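Local coordinates for alcohol dehydrogenase (Aeropyrum pernix, PDB 1H2B), which probably oxidises alcohols with NAD+ as hydride acceptor, as a member of the zinc-containing alcohol dehydrogenase family, at residues 191-196 with 260-265; 270-275 with 288-293; 278-283 with 301-306. All blocks are in the same frame, centred on the assembly; numbering follows the deposited sequence.

Contact 1: residues 191-196 with 260-265; sequences AIVGVG and DFVGSQ. With NAJ (nicotinamide-adenine-dinucleotide (acidic form)), chain I.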
loop_
_atom_site.group_PDB
_atom_site.type_symbol
_atom_site.label_atom_id
_atom_site.label_comp_id
_atom_site.label_asym_id
_atom_site.label_seq_id
_atom_site.Cartn_x
_atom_site.Cartn_y
_atom_site.Cartn_z
ATOM N N ALA B 191 -15.659 4.112 14.536
ATOM C CA ALA B 191 -16.345 5.135 15.352
ATOM C C ALA B 191 -16.058 6.486 14.728
ATOM O O ALA B 191 -14.888 6.876 14.555
ATOM C CB ALA B 191 -15.816 5.151 16.758
ATOM N N ILE B 192 -17.117 7.193 14.358
ATOM C CA ILE B 192 -16.977 8.535 13.798
ATOM C C ILE B 192 -17.456 9.447 14.912
ATOM O O ILE B 192 -18.617 9.347 15.347
ATOM C CB ILE B 192 -17.762 8.661 12.415
ATOM C CG1 ILE B 192 -17.555 10.033 11.767
ATOM C CG2 ILE B 192 -19.267 8.242 12.527
ATOM C CD1 ILE B 192 -18.267 11.173 12.460
ATOM N N VAL B 193 -16.557 10.266 15.439
ATOM C CA VAL B 193 -16.854 11.003 16.661
ATOM C C VAL B 193 -17.033 12.467 16.317
ATOM O O VAL B 193 -16.078 13.119 15.864
ATOM C CB VAL B 193 -15.681 10.836 17.656
ATOM C CG1 VAL B 193 -15.941 11.674 18.922
ATOM C CG2 VAL B 193 -15.455 9.360 17.964
ATOM N N GLY B 194 -18.265 12.990 16.535
ATOM C CA GLY B 194 -18.586 14.353 16.187
ATOM C C GLY B 194 -19.329 14.410 14.887
ATOM O O GLY B 194 -18.689 14.331 13.840
ATOM N N VAL B 195 -20.662 14.500 14.967
ATOM C CA VAL B 195 -21.508 14.531 13.772
ATOM C C VAL B 195 -21.791 15.989 13.444
ATOM O O VAL B 195 -22.950 16.439 13.419
ATOM C CB VAL B 195 -22.802 13.685 13.954
ATOM C CG1 VAL B 195 -23.602 13.605 12.604
ATOM C CG2 VAL B 195 -22.475 12.287 14.444
ATOM N N GLY B 196 -20.688 16.705 13.201
ATOM C CA GLY B 196 -20.730 18.131 12.954
ATOM C C GLY B 196 -20.658 18.465 11.487
ATOM O O GLY B 196 -21.084 17.673 10.640
ATOM N N ASP B 260 -11.679 11.342 15.038
ATOM C CA ASP B 260 -12.098 12.436 15.913
ATOM C C ASP B 260 -12.340 13.675 15.064
ATOM O O ASP B 260 -11.368 14.287 14.579
ATOM C CB ASP B 260 -10.990 12.711 16.930
ATOM C CG ASP B 260 -11.390 13.766 17.925
ATOM O OD1 ASP B 260 -12.392 14.464 17.678
ATOM O OD2 ASP B 260 -10.753 13.933 18.984
ATOM N N PHE B 261 -13.630 13.969 14.820
ATOM C CA PHE B 261 -14.050 15.182 14.109
ATOM C C PHE B 261 -14.550 16.255 15.070
ATOM O O PHE B 261 -15.414 17.061 14.709
ATOM C CB PHE B 261 -15.160 14.821 13.080
ATOM C CG PHE B 261 -14.648 14.074 11.908
ATOM C CD1 PHE B 261 -14.836 12.693 11.777
ATOM C CD2 PHE B 261 -14.041 14.770 10.870
ATOM C CE1 PHE B 261 -14.388 12.013 10.601
ATOM C CE2 PHE B 261 -13.549 14.094 9.715
ATOM C CZ PHE B 261 -13.778 12.700 9.571
ATOM N N VAL B 262 -13.995 16.247 16.289
ATOM C CA VAL B 262 -14.323 17.269 17.310
ATOM C C VAL B 262 -13.036 18.003 17.734
ATOM O O VAL B 262 -12.929 19.251 17.611
ATOM C CB VAL B 262 -14.923 16.616 18.556
ATOM C CG1 VAL B 262 -15.397 17.734 19.550
ATOM C CG2 VAL B 262 -16.112 15.695 18.176
ATOM N N GLY B 263 -12.078 17.241 18.274
ATOM C CA GLY B 263 -10.788 17.820 18.606
ATOM C C GLY B 263 -10.729 18.502 19.954
ATOM O O GLY B 263 -9.695 19.077 20.285
ATOM N N SER B 264 -11.806 18.435 20.739
ATOM C CA SER B 264 -11.758 19.013 22.097
ATOM C C SER B 264 -10.907 18.165 23.031
ATOM O O SER B 264 -10.609 16.986 22.746
ATOM C CB SER B 264 -13.156 19.116 22.706
ATOM O OG SER B 264 -13.741 17.807 22.857
ATOM N N GLN B 265 -10.500 18.746 24.164
ATOM C CA GLN B 265 -9.864 17.875 25.156
ATOM C C GLN B 265 -10.678 16.662 25.538
ATOM O O GLN B 265 -10.099 15.574 25.620
ATOM C CB GLN B 265 -9.456 18.679 26.401
ATOM C CG GLN B 265 -8.432 17.957 27.225
ATOM C CD GLN B 265 -7.159 17.671 26.454
ATOM O OE1 GLN B 265 -6.435 18.623 26.064
ATOM N NE2 GLN B 265 -6.858 16.388 26.249
HETATM P PA NAJ I . -18.648 21.450 14.418
HETATM O O1A NAJ I . -18.742 22.450 15.537
HETATM O O2A NAJ I . -19.624 21.549 13.234
HETATM O O5B NAJ I . -18.888 19.955 14.925
HETATM C C5B NAJ I . -18.374 19.477 16.176
HETATM C C4B NAJ I . -19.320 18.351 16.559
HETATM O O4B NAJ I . -18.740 17.690 17.701
HETATM C C3B NAJ I . -20.732 18.822 16.910
HETATM O O3B NAJ I . -21.736 18.046 16.237
HETATM C C2B NAJ I . -20.695 18.600 18.416
HETATM O O2B NAJ I . -21.990 18.416 19.010
HETATM C C1B NAJ I . -19.803 17.364 18.587
HETATM N N9A NAJ I . -19.230 17.193 19.921
HETATM C C8A NAJ I . -18.832 18.146 20.869
HETATM N N7A NAJ I . -18.321 17.509 21.958
HETATM C C5A NAJ I . -18.396 16.166 21.721
HETATM C C6A NAJ I . -18.040 15.058 22.449
HETATM N N6A NAJ I . -17.533 15.130 23.687
HETATM N N1A NAJ I . -18.192 13.822 21.876
HETATM C C2A NAJ I . -18.756 13.654 20.624
HETATM N N3A NAJ I . -19.127 14.751 19.927
HETATM C C4A NAJ I . -18.953 15.984 20.473
HETATM O O3 NAJ I . -17.138 21.492 13.921
HETATM P PN NAJ I . -16.543 21.263 12.439
HETATM O O1N NAJ I . -16.541 22.519 11.697
HETATM O O2N NAJ I . -17.159 20.060 11.845
HETATM O O5D NAJ I . -15.003 21.016 12.820
HETATM C C5D NAJ I . -14.677 19.828 13.539
HETATM C C4D NAJ I . -13.244 19.924 14.037
HETATM O O4D NAJ I . -12.372 19.763 12.904
HETATM C C3D NAJ I . -12.879 21.284 14.629
HETATM O O3D NAJ I . -11.830 21.084 15.594
HETATM C C2D NAJ I . -12.313 22.043 13.421
HETATM O O2D NAJ I . -11.478 23.124 13.727
HETATM C C1D NAJ I . -11.528 20.882 12.784
HETATM N N1N NAJ I . -11.097 21.013 11.392
HETATM C C2N NAJ I . -9.994 20.293 11.038
HETATM C C3N NAJ I . -9.557 20.309 9.724
HETATM C C7N NAJ I . -8.313 19.568 9.358
HETATM O O7N NAJ I . -7.921 19.716 8.081
HETATM N N7N NAJ I . -7.634 18.745 10.162
HETATM C C4N NAJ I . -10.243 21.041 8.700
HETATM C C5N NAJ I . -11.480 21.618 9.107
HETATM C C6N NAJ I . -11.870 21.628 10.432
HETATM O O HOH W 1 -17.597 17.531 12.803
#

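Contact 2: residues 270-275 with 288-293; sequences YTPYLL and GELRFP. With NAJ (nicotinamide-adenine-dinucleotide (acidic form)), chain I.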
loop_
_atom_site.group_PDB
_atom_site.type_symbol
_atom_site.label_atom_id
_atom_site.label_comp_id
_atom_site.label_asym_id
_atom_site.label_seq_id
_atom_site.Cartn_x
_atom_site.Cartn_y
_atom_site.Cartn_z
ATOM N N TYR B 270 -10.862 10.584 25.258
ATOM C CA TYR B 270 -11.492 9.265 25.202
ATOM C C TYR B 270 -11.285 8.481 23.897
ATOM O O TYR B 270 -11.326 7.223 23.911
ATOM C CB TYR B 270 -13.003 9.300 25.591
ATOM C CG TYR B 270 -14.015 9.860 24.588
ATOM C CD1 TYR B 270 -14.393 9.126 23.447
ATOM C CD2 TYR B 270 -14.675 11.067 24.857
ATOM C CE1 TYR B 270 -15.335 9.617 22.585
ATOM C CE2 TYR B 270 -15.642 11.586 23.993
ATOM C CZ TYR B 270 -15.962 10.839 22.866
ATOM O OH TYR B 270 -16.928 11.304 22.007
ATOM N N THR B 271 -11.064 9.200 22.792
ATOM C CA THR B 271 -11.040 8.462 21.523
ATOM C C THR B 271 -9.924 7.408 21.407
ATOM O O THR B 271 -10.166 6.363 20.858
ATOM C CB THR B 271 -11.068 9.369 20.294
ATOM O OG1 THR B 271 -10.048 10.379 20.395
ATOM C CG2 THR B 271 -12.433 10.123 20.237
ATOM N N PRO B 272 -8.714 7.602 21.950
ATOM C CA PRO B 272 -7.706 6.531 21.864
ATOM C C PRO B 272 -8.176 5.270 22.570
ATOM O O PRO B 272 -7.770 4.194 22.157
ATOM C CB PRO B 272 -6.476 7.124 22.571
ATOM C CG PRO B 272 -6.694 8.633 22.482
ATOM C CD PRO B 272 -8.208 8.824 22.602
ATOM N N TYR B 273 -9.042 5.394 23.602
ATOM C CA TYR B 273 -9.481 4.256 24.378
ATOM C C TYR B 273 -10.591 3.495 23.654
ATOM O O TYR B 273 -10.989 2.414 24.144
ATOM C CB TYR B 273 -9.946 4.725 25.767
ATOM C CG TYR B 273 -8.769 5.129 26.617
ATOM C CD1 TYR B 273 -8.359 6.440 26.650
ATOM C CD2 TYR B 273 -8.043 4.183 27.308
ATOM C CE1 TYR B 273 -7.240 6.840 27.432
ATOM C CE2 TYR B 273 -6.896 4.564 28.081
ATOM C CZ TYR B 273 -6.530 5.882 28.106
ATOM O OH TYR B 273 -5.431 6.240 28.848
ATOM N N LEU B 274 -11.073 4.031 22.515
ATOM C CA LEU B 274 -12.027 3.265 21.672
ATOM C C LEU B 274 -11.345 2.185 20.831
ATOM O O LEU B 274 -11.997 1.263 20.328
ATOM C CB LEU B 274 -12.805 4.189 20.721
ATOM C CG LEU B 274 -13.549 5.364 21.376
ATOM C CD1 LEU B 274 -14.098 6.272 20.305
ATOM C CD2 LEU B 274 -14.620 4.792 22.310
ATOM N N LEU B 275 -10.026 2.289 20.687
ATOM C CA LEU B 275 -9.325 1.466 19.702
ATOM C C LEU B 275 -9.105 0.026 20.141
ATOM O O LEU B 275 -8.691 -0.269 21.280
ATOM C CB LEU B 275 -7.946 2.063 19.415
ATOM C CG LEU B 275 -7.959 3.483 18.830
ATOM C CD1 LEU B 275 -6.489 3.942 18.675
ATOM C CD2 LEU B 275 -8.718 3.621 17.483
ATOM N N GLY B 288 -7.257 20.181 21.522
ATOM C CA GLY B 288 -6.936 19.390 22.706
ATOM C C GLY B 288 -5.518 18.842 22.633
ATOM O O GLY B 288 -4.878 18.879 21.573
ATOM N N GLU B 289 -4.989 18.375 23.746
ATOM C CA GLU B 289 -3.636 17.839 23.714
ATOM C C GLU B 289 -3.742 16.326 23.787
ATOM O O GLU B 289 -4.420 15.807 24.642
ATOM C CB GLU B 289 -2.810 18.390 24.882
ATOM C CG GLU B 289 -1.370 17.894 24.813
ATOM C CD GLU B 289 -0.333 18.987 24.563
ATOM O OE1 GLU B 289 -0.682 20.083 24.043
ATOM O OE2 GLU B 289 0.850 18.738 24.889
ATOM N N LEU B 290 -3.076 15.599 22.883
ATOM C CA LEU B 290 -3.104 14.129 22.951
ATOM C C LEU B 290 -2.266 13.691 24.146
ATOM O O LEU B 290 -1.192 14.244 24.328
ATOM C CB LEU B 290 -2.616 13.583 21.581
ATOM C CG LEU B 290 -2.465 12.086 21.323
ATOM C CD1 LEU B 290 -3.807 11.380 21.359
ATOM C CD2 LEU B 290 -1.838 11.899 19.937
ATOM N N ARG B 291 -2.759 12.762 24.997
ATOM C CA ARG B 291 -2.029 12.242 26.162
ATOM C C ARG B 291 -2.384 10.791 26.407
ATOM O O ARG B 291 -3.502 10.450 26.852
ATOM C CB ARG B 291 -2.275 12.989 27.475
ATOM C CG ARG B 291 -3.364 14.044 27.479
ATOM C CD ARG B 291 -3.140 15.169 28.489
ATOM N NE ARG B 291 -2.728 16.452 27.898
ATOM C CZ ARG B 291 -1.519 16.999 28.041
ATOM N NH1 ARG B 291 -0.588 16.383 28.755
ATOM N NH2 ARG B 291 -1.229 18.171 27.479
ATOM N N PHE B 292 -1.457 9.909 26.090
ATOM C CA PHE B 292 -1.783 8.493 26.113
ATOM C C PHE B 292 -0.538 7.707 26.486
ATOM O O PHE B 292 0.543 8.034 26.006
ATOM C CB PHE B 292 -2.288 8.071 24.722
ATOM C CG PHE B 292 -2.940 6.729 24.667
ATOM C CD1 PHE B 292 -4.210 6.524 25.200
ATOM C CD2 PHE B 292 -2.327 5.667 24.034
ATOM C CE1 PHE B 292 -4.854 5.282 25.119
ATOM C CE2 PHE B 292 -2.974 4.445 23.915
ATOM C CZ PHE B 292 -4.218 4.234 24.456
ATOM N N PRO B 293 -0.625 6.689 27.336
ATOM C CA PRO B 293 0.594 5.961 27.732
ATOM C C PRO B 293 1.248 5.179 26.559
ATOM O O PRO B 293 0.558 4.443 25.826
ATOM C CB PRO B 293 0.098 4.966 28.810
ATOM C CG PRO B 293 -1.298 5.372 29.140
ATOM C CD PRO B 293 -1.834 6.198 28.028
HETATM P PA NAJ I . -18.648 21.450 14.418
HETATM O O1A NAJ I . -18.742 22.450 15.537
HETATM O O2A NAJ I . -19.624 21.549 13.234
HETATM O O5B NAJ I . -18.888 19.955 14.925
HETATM C C5B NAJ I . -18.374 19.477 16.176
HETATM C C4B NAJ I . -19.320 18.351 16.559
HETATM O O4B NAJ I . -18.740 17.690 17.701
HETATM C C3B NAJ I . -20.732 18.822 16.910
HETATM O O3B NAJ I . -21.736 18.046 16.237
HETATM C C2B NAJ I . -20.695 18.600 18.416
HETATM O O2B NAJ I . -21.990 18.416 19.010
HETATM C C1B NAJ I . -19.803 17.364 18.587
HETATM N N9A NAJ I . -19.230 17.193 19.921
HETATM C C8A NAJ I . -18.832 18.146 20.869
HETATM N N7A NAJ I . -18.321 17.509 21.958
HETATM C C5A NAJ I . -18.396 16.166 21.721
HETATM C C6A NAJ I . -18.040 15.058 22.449
HETATM N N6A NAJ I . -17.533 15.130 23.687
HETATM N N1A NAJ I . -18.192 13.822 21.876
HETATM C C2A NAJ I . -18.756 13.654 20.624
HETATM N N3A NAJ I . -19.127 14.751 19.927
HETATM C C4A NAJ I . -18.953 15.984 20.473
HETATM O O3 NAJ I . -17.138 21.492 13.921
HETATM P PN NAJ I . -16.543 21.263 12.439
HETATM O O1N NAJ I . -16.541 22.519 11.697
HETATM O O2N NAJ I . -17.159 20.060 11.845
HETATM O O5D NAJ I . -15.003 21.016 12.820
HETATM C C5D NAJ I . -14.677 19.828 13.539
HETATM C C4D NAJ I . -13.244 19.924 14.037
HETATM O O4D NAJ I . -12.372 19.763 12.904
HETATM C C3D NAJ I . -12.879 21.284 14.629
HETATM O O3D NAJ I . -11.830 21.084 15.594
HETATM C C2D NAJ I . -12.313 22.043 13.421
HETATM O O2D NAJ I . -11.478 23.124 13.727
HETATM C C1D NAJ I . -11.528 20.882 12.784
HETATM N N1N NAJ I . -11.097 21.013 11.392
HETATM C C2N NAJ I . -9.994 20.293 11.038
HETATM C C3N NAJ I . -9.557 20.309 9.724
HETATM C C7N NAJ I . -8.313 19.568 9.358
HETATM O O7N NAJ I . -7.921 19.716 8.081
HETATM N N7N NAJ I . -7.634 18.745 10.162
HETATM C C4N NAJ I . -10.243 21.041 8.700
HETATM C C5N NAJ I . -11.480 21.618 9.107
HETATM C C6N NAJ I . -11.870 21.628 10.432
HETATM O O HOH W 2 -4.735 8.777 28.700
#

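Contact 3: residues 278-283 with 301-306; sequences MGRLII and EVSFEG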
loop_
_atom_site.group_PDB
_atom_site.type_symbol
_atom_site.label_atom_id
_atom_site.label_comp_id
_atom_site.label_asym_id
_atom_site.label_seq_id
_atom_site.Cartn_x
_atom_site.Cartn_y
_atom_site.Cartn_z
ATOM N N MET B 278 -4.357 -3.101 16.815
ATOM C CA MET B 278 -4.000 -2.522 15.499
ATOM C C MET B 278 -4.929 -1.381 15.089
ATOM O O MET B 278 -4.957 -0.963 13.937
ATOM C CB MET B 278 -3.849 -3.567 14.396
ATOM C CG MET B 278 -2.655 -4.429 14.662
ATOM S SD MET B 278 -2.283 -5.579 13.302
ATOM C CE MET B 278 -3.668 -6.487 13.222
ATOM N N GLY B 279 -5.642 -0.851 16.070
ATOM C CA GLY B 279 -6.595 0.209 15.820
ATOM C C GLY B 279 -5.890 1.511 15.422
ATOM O O GLY B 279 -4.722 1.729 15.749
ATOM N N ARG B 280 -6.634 2.363 14.745
ATOM C CA ARG B 280 -6.089 3.623 14.211
ATOM C C ARG B 280 -7.025 4.726 14.558
ATOM O O ARG B 280 -8.248 4.647 14.260
ATOM C CB ARG B 280 -5.945 3.568 12.718
ATOM C CG ARG B 280 -5.014 2.430 12.211
ATOM C CD ARG B 280 -5.183 2.217 10.751
ATOM N NE ARG B 280 -4.792 3.397 9.972
ATOM C CZ ARG B 280 -5.296 3.745 8.807
ATOM N NH1 ARG B 280 -6.283 3.006 8.281
ATOM N NH2 ARG B 280 -4.875 4.848 8.186
ATOM N N LEU B 281 -6.474 5.751 15.209
ATOM C CA LEU B 281 -7.245 6.975 15.472
ATOM C C LEU B 281 -6.852 8.018 14.441
ATOM O O LEU B 281 -5.686 8.427 14.383
ATOM C CB LEU B 281 -6.987 7.474 16.905
ATOM C CG LEU B 281 -7.535 8.878 17.237
ATOM C CD1 LEU B 281 -9.059 8.969 17.105
ATOM C CD2 LEU B 281 -7.045 9.203 18.655
ATOM N N ILE B 282 -7.815 8.453 13.640
ATOM C CA ILE B 282 -7.561 9.509 12.674
ATOM C C ILE B 282 -7.966 10.806 13.332
ATOM O O ILE B 282 -9.134 10.978 13.721
ATOM C CB ILE B 282 -8.350 9.300 11.360
ATOM C CG1 ILE B 282 -8.215 7.862 10.816
ATOM C CG2 ILE B 282 -7.945 10.386 10.343
ATOM C CD1 ILE B 282 -6.841 7.385 10.676
ATOM N N ILE B 283 -6.980 11.667 13.586
ATOM C CA ILE B 283 -7.206 12.952 14.256
ATOM C C ILE B 283 -7.424 14.048 13.208
ATOM O O ILE B 283 -6.534 14.331 12.390
ATOM C CB ILE B 283 -6.004 13.290 15.166
ATOM C CG1 ILE B 283 -5.944 12.236 16.270
ATOM C CG2 ILE B 283 -6.130 14.701 15.773
ATOM C CD1 ILE B 283 -4.629 12.311 17.115
ATOM N N GLU B 301 -0.622 -2.006 19.702
ATOM C CA GLU B 301 -0.063 -1.634 18.397
ATOM C C GLU B 301 -0.984 -0.681 17.640
ATOM O O GLU B 301 -1.415 -0.925 16.514
ATOM C CB GLU B 301 0.361 -2.860 17.576
ATOM C CG GLU B 301 1.444 -2.493 16.531
ATOM C CD GLU B 301 1.975 -3.689 15.755
ATOM O OE1 GLU B 301 1.272 -4.709 15.647
ATOM O OE2 GLU B 301 3.116 -3.551 15.256
ATOM N N VAL B 302 -1.292 0.417 18.318
ATOM C CA VAL B 302 -2.228 1.385 17.751
ATOM C C VAL B 302 -1.465 2.546 17.130
ATOM O O VAL B 302 -0.269 2.770 17.404
ATOM C CB VAL B 302 -3.259 1.912 18.766
ATOM C CG1 VAL B 302 -4.258 0.771 19.089
ATOM C CG2 VAL B 302 -2.571 2.396 20.041
ATOM N N SER B 303 -2.180 3.306 16.326
ATOM C CA SER B 303 -1.593 4.518 15.731
ATOM C C SER B 303 -2.541 5.697 15.867
ATOM O O SER B 303 -3.733 5.532 15.962
ATOM C CB SER B 303 -1.221 4.347 14.255
ATOM O OG SER B 303 -2.376 3.957 13.490
ATOM N N PHE B 304 -1.970 6.884 15.862
ATOM C CA PHE B 304 -2.687 8.142 15.914
ATOM C C PHE B 304 -2.231 8.938 14.701
ATOM O O PHE B 304 -1.050 9.227 14.552
ATOM C CB PHE B 304 -2.284 8.919 17.165
ATOM C CG PHE B 304 -2.495 8.148 18.487
ATOM C CD1 PHE B 304 -1.559 8.238 19.490
ATOM C CD2 PHE B 304 -3.603 7.356 18.703
ATOM C CE1 PHE B 304 -1.723 7.539 20.710
ATOM C CE2 PHE B 304 -3.771 6.644 19.931
ATOM C CZ PHE B 304 -2.847 6.731 20.896
ATOM N N GLU B 305 -3.144 9.254 13.796
ATOM C CA GLU B 305 -2.718 9.768 12.476
ATOM C C GLU B 305 -3.450 11.057 12.174
ATOM O O GLU B 305 -4.692 11.059 12.038
ATOM C CB GLU B 305 -3.096 8.743 11.395
ATOM C CG GLU B 305 -2.368 7.398 11.606
ATOM C CD GLU B 305 -2.891 6.301 10.713
ATOM O OE1 GLU B 305 -3.106 6.579 9.500
ATOM O OE2 GLU B 305 -3.025 5.157 11.197
ATOM N N GLY B 306 -2.703 12.156 12.023
ATOM C CA GLY B 306 -3.367 13.390 11.649
ATOM C C GLY B 306 -3.820 13.360 10.203
ATOM O O GLY B 306 -3.263 12.650 9.363
#

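Contact 1: residues 191-196 with 260-265
Phe261 N donates to Val193 O at 2.8 Å, extending the parallel pairing of Val193 with Asp260 just where both strands give way to loops at the edge of the Rossmann-type nucleotide site. Val262, one residue on, can be followed atom by atom. Val262 CB lies 4.1 Å from the ribose oxygen O4B of the dinucleotide. Val262 CG1, placed anti to the backbone N (chi1 -174°), runs up against the adenine at 3.7 Å from C8A. Val262 CG2 takes the other branch and presses on Gly194 CA at 3.4 Å, with O4B and Val193 CG1 also beside it. A CB on Gly194 would run straight into that methyl, and its phi of 100° also suits glycine; Gly194 and Gly196 fit the GxGxxG pattern of such sites. Phe261 crosses Ile192 at about a right angle, Phe261 CD1 lying 3.8 Å from Ile192 CG1. The turn is held by Asp260 OD1, which accepts from Val262 N, an Asx turn, and from Gly263 N, which widens it to an Asx motif, while OD2 bonds to Thr267. Val262 O takes a hydrogen bond from the cofactor's O3D at 2.9 Å. A water 2.9 Å from Phe261 O also meets the pyrophosphate oxygen O2N. The dinucleotide is thus met here by main-chain carbonyls, a water and apolar branches, so its fit probably depends on how the two strand ends are set against each other.

Contact 2: residues 270-275 with 288-293
Phe292 drives the edge of its ring into one face of Tyr273, a T-shaped pair with centroids 4.9 Å apart and planes at 66°. The nearest approach is made by Phe292 CE1, 3.5 Å from Tyr273 CZ and displaced toward the rim of the tyrosine. Pro272 covers a face of the same phenylalanine: its CB stands 3.9 Å from the Phe292 ring centroid in a CH-pi contact. Pro272 CG reaches Leu290 CD1 at 4.1 Å, and Tyr273 OH touches Pro293 CD at 3.7 Å. Tyr273 OH is also 2.6 Å from a water that donates to Arg291 O, joining the tyrosine to the strand's backbone.

What places these groups lies one step back. With CG anti to the backbone N (chi1 -167°), Phe292 swings its ring off strand 289-293 and toward the turn. The turn itself is tied by Tyr273 N to Tyr270 O, and Tyr270 OH is hydrogen-bonded to adenine N1A of the dinucleotide at 2.8 Å. Further out, Phe292 meets Phe304 of strand 303-306 edge-to-face, Tyr273 rests on Val243 of helix 242-249, and strand 289-293 pairs antiparallel with a strand of the second subunit.

Contact 3: residues 278-283 with 301-306
Arg280 and Glu305 form a buried salt bridge on one face of a parallel sheet, NE and NH2 of the arginine each taking one carboxylate oxygen. The strands, 279-283 and 303-306, belong to the six-stranded parallel sheet of the Rossmann fold, and strand 289-293 and helix 294-300 lie between them in the chain. Arg280 NE meets Glu305 OE2 at 2.8 Å and Arg280 NH2 meets Glu305 OE1 at 2.8 Å, both bonds nearly straight and both arriving on the syn side. The two flat groups are tilted by 27°, so the fork is not quite coplanar. A bend at chi3 (63°) turns the guanidinium so that its NE edge faces the acid. Ser303 OG donates to the anti lone pair of Glu305 OE2 at 2.7 Å, giving that oxygen two donors, while Arg280 NH1 bonds to Thr183 and to the carbonyl of Lys179. Were Arg280 a leucine, Glu305 would probably keep a buried charge without its mate, and Thr183 and Lys179 O would lose a donor.

The backbones pair regularly, with Leu281 N on Ser303 O at 2.9 Å and Glu305 N on Leu281 O at 2.7 Å. On the other face Leu281 CB lies at the edge of the Phe304 ring, 3.8 Å from Phe304 CD2. Strand 303-306 pairs antiparallel with a strand of the second subunit, carrying the sheet across the interface. Ahead of it, Glu301 ends the helix as the C-prime residue of a Schellman motif and sends its carboxylate to His122, Arg175 and Lys179 of that subunit. Back on the charged face, Ile282 CD1 sits 4.0 Å from Glu305 OE1, laying a methyl beside the bridge.

Of the segments in contact, strand 189-193 comes first from the N terminus, and contact 1 closes the long excursion through helices 197-209, 221-229 and 242-249 by bringing the end of strand 255-260 alongside it. It is complete before the other two begin. Contacts 2 and 3 then cross: 270-275 and 278-283 come first, 288-293 answers the former and 301-306 the latter. Asp260 N probably bonds to Ile282 O, so contacts 1 and 3 share one sheet, while Thr271 and Leu275, packing on Leu281, join contact 2 to contact 3. Val193 packs on Tyr270 between contacts 1 and 2, both of which touch the dinucleotide. Contacts 2 and 3 continue to the second subunit.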